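Local coordinates for putative antioxidant defense protein Mlr4105 (Mesorhizobium loti, PDB 3C1L) that probably acts as a peroxiredoxin-like enzyme of the AhpD-like superfamily in antioxidant defence, at residues B[83-88]-B[178-183]. Numbering follows the deposited sequence.
Sequences CYYCLT and RPNDEY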
loop_
_atom_site.group_PDB
_atom_site.type_symbol
_atom_site.label_atom_id
_atom_site.label_comp_id
_atom_site.label_asym_id
_atom_site.label_seq_id
_atom_site.Cartn_x
_atom_site.Cartn_y
_atom_site.Cartn_z
ATOM N N CYS B 83 7.512 -8.035 -13.719
ATOM C CA CYS B 83 7.196 -8.531 -15.041
ATOM C C CYS B 83 8.265 -9.486 -15.582
ATOM O O CYS B 83 9.317 -9.049 -15.989
ATOM C CB CYS B 83 7.036 -7.392 -16.043
ATOM S SG CYS B 83 6.516 -8.035 -17.715
ATOM N N TYR B 84 7.945 -10.774 -15.613
ATOM C CA TYR B 84 8.844 -11.796 -16.136
ATOM C C TYR B 84 9.284 -11.594 -17.607
ATOM O O TYR B 84 10.460 -11.802 -17.959
ATOM C CB TYR B 84 8.169 -13.143 -16.000
ATOM C CG TYR B 84 8.982 -14.270 -16.543
ATOM C CD1 TYR B 84 10.302 -14.448 -16.145
ATOM C CD2 TYR B 84 8.433 -15.171 -17.460
ATOM C CE1 TYR B 84 11.065 -15.479 -16.650
ATOM C CE2 TYR B 84 9.188 -16.201 -17.950
ATOM C CZ TYR B 84 10.489 -16.354 -17.532
ATOM O OH TYR B 84 11.217 -17.378 -18.042
ATOM N N TYR B 85 8.357 -11.182 -18.456
ATOM C CA TYR B 85 8.644 -11.002 -19.862
ATOM C C TYR B 85 9.722 -9.942 -20.006
ATOM O O TYR B 85 10.783 -10.145 -20.657
ATOM C CB TYR B 85 7.385 -10.620 -20.704
ATOM C CG TYR B 85 7.746 -10.644 -22.185
ATOM C CD1 TYR B 85 8.368 -9.557 -22.799
ATOM C CD2 TYR B 85 7.563 -11.781 -22.932
ATOM C CE1 TYR B 85 8.773 -9.630 -24.148
ATOM C CE2 TYR B 85 7.955 -11.849 -24.276
ATOM C CZ TYR B 85 8.562 -10.782 -24.871
ATOM O OH TYR B 85 8.954 -10.913 -26.214
ATOM N N CYS B 86 9.466 -8.827 -19.352
ATOM C CA CYS B 86 10.232 -7.644 -19.582
ATOM C C CYS B 86 11.520 -7.664 -18.853
ATOM O O CYS B 86 12.516 -7.175 -19.392
ATOM C CB CYS B 86 9.440 -6.416 -19.209
ATOM S SG CYS B 86 8.063 -6.097 -20.364
ATOM N N LEU B 87 11.537 -8.274 -17.666
ATOM C CA LEU B 87 12.786 -8.410 -16.951
ATOM C C LEU B 87 13.786 -9.313 -17.694
ATOM O O LEU B 87 14.992 -9.027 -17.737
ATOM C CB LEU B 87 12.544 -8.886 -15.517
ATOM C CG LEU B 87 11.907 -7.849 -14.597
ATOM C CD1 LEU B 87 11.466 -8.448 -13.256
ATOM C CD2 LEU B 87 12.880 -6.666 -14.371
ATOM N N THR B 88 13.266 -10.386 -18.282
ATOM C CA THR B 88 14.043 -11.270 -19.113
ATOM C C THR B 88 14.637 -10.592 -20.364
ATOM O O THR B 88 15.844 -10.715 -20.620
ATOM C CB THR B 88 13.195 -12.490 -19.500
ATOM O OG1 THR B 88 12.898 -13.207 -18.318
ATOM C CG2 THR B 88 13.913 -13.428 -20.504
ATOM N N ARG B 178 5.222 -15.028 -22.631
ATOM C CA ARG B 178 6.434 -15.794 -22.351
ATOM C C ARG B 178 7.628 -15.307 -23.157
ATOM O O ARG B 178 7.602 -15.362 -24.361
ATOM C CB ARG B 178 6.193 -17.277 -22.664
ATOM C CG ARG B 178 5.080 -17.896 -21.823
ATOM C CD ARG B 178 5.364 -17.559 -20.402
ATOM N NE ARG B 178 4.614 -18.317 -19.431
ATOM C CZ ARG B 178 5.122 -18.786 -18.296
ATOM N NH1 ARG B 178 6.415 -18.634 -18.009
ATOM N NH2 ARG B 178 4.325 -19.450 -17.464
ATOM N N PRO B 179 8.690 -14.846 -22.476
ATOM C CA PRO B 179 9.846 -14.349 -23.194
ATOM C C PRO B 179 10.588 -15.481 -23.876
ATOM O O PRO B 179 10.513 -16.627 -23.433
ATOM C CB PRO B 179 10.709 -13.727 -22.076
ATOM C CG PRO B 179 10.386 -14.523 -20.855
ATOM C CD PRO B 179 8.993 -15.097 -21.055
ATOM N N ASN B 180 11.355 -15.182 -24.912
ATOM C CA ASN B 180 12.120 -16.240 -25.596
ATOM C C ASN B 180 13.151 -16.879 -24.661
ATOM O O ASN B 180 13.891 -16.181 -23.967
ATOM C CB ASN B 180 12.851 -15.692 -26.824
ATOM C CG ASN B 180 11.925 -14.980 -27.782
ATOM O OD1 ASN B 180 11.315 -14.014 -27.408
ATOM N ND2 ASN B 180 11.824 -15.468 -29.024
ATOM N N ASP B 181 13.246 -18.201 -24.709
ATOM C CA ASP B 181 14.120 -18.947 -23.822
ATOM C C ASP B 181 15.575 -18.475 -23.983
ATOM O O ASP B 181 16.357 -18.548 -23.027
ATOM C CB ASP B 181 13.981 -20.464 -24.087
ATOM C CG ASP B 181 14.696 -21.347 -23.012
ATOM O OD1 ASP B 181 14.469 -21.151 -21.777
ATOM O OD2 ASP B 181 15.476 -22.256 -23.413
ATOM N N GLU B 182 15.906 -17.981 -25.180
ATOM C CA GLU B 182 17.282 -17.659 -25.575
ATOM C C GLU B 182 17.850 -16.438 -24.867
ATOM O O GLU B 182 19.066 -16.299 -24.766
ATOM C CB GLU B 182 17.365 -17.412 -27.091
ATOM C CG GLU B 182 17.266 -18.661 -27.957
ATOM C CD GLU B 182 15.848 -19.101 -28.319
ATOM O OE1 GLU B 182 14.846 -18.510 -27.839
ATOM O OE2 GLU B 182 15.746 -20.062 -29.113
ATOM N N TYR B 183 16.975 -15.551 -24.426
ATOM C CA TYR B 183 17.372 -14.372 -23.666
ATOM C C TYR B 183 18.185 -14.718 -22.416
ATOM O O TYR B 183 19.127 -14.040 -22.076
ATOM C CB TYR B 183 16.134 -13.605 -23.236
ATOM C CG TYR B 183 15.458 -12.795 -24.320
ATOM C CD1 TYR B 183 16.168 -11.837 -25.040
ATOM C CD2 TYR B 183 14.094 -12.897 -24.545
ATOM C CE1 TYR B 183 15.549 -11.053 -25.998
ATOM C CE2 TYR B 183 13.470 -12.125 -25.517
ATOM C CZ TYR B 183 14.205 -11.204 -26.236
ATOM O OH TYR B 183 13.602 -10.418 -27.193
HETATM O O HOH W 1 10.066 -18.341 -20.647
HETATM O O HOH W 2 10.947 -9.535 -26.680
#
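Pro179 wedges between the rings of Tyr84 and Tyr85, a worked case of proline packing through CH-pi contacts. Its CG lies over one face of Tyr84, 3.9 Å from the centroid and offset toward the rim, while CB sits over a face of Tyr85, 4.2 Å from that centroid. Tyr84 CE2 comes within 3.3 Å of Pro179 CD. Both tyrosines hold CG anti to the backbone N (chi1 178° and -172°), and their rings reach the proline from the first turn of helix 84-98.

Apolar packing continues at Thr88, whose CG2 touches Pro179 CB at 3.6 Å and Tyr183 CB at 3.5 Å. Cys83 N-caps this helix, its SG accepting from Cys86 N, within the CXXC sequence characteristic of AhpD-like proteins; its two middle residues pack on Pro179 of the loop after helix 152-175.

Among polar groups, Arg178 O lies at the Tyr85 ring edge, near its plane, and accepts from Asn36 ND2. Tyr85 OH bonds to Val37 N. A water bonds to Tyr84 OH and, weakly, to Pro179 O. Tyr84 O accepts from Thr88 OG1 (2.8 Å) and Thr88 N. Replacing Tyr84 with alanine would probably uncover one side of Pro179 and leave that water without its hydroxyl partner.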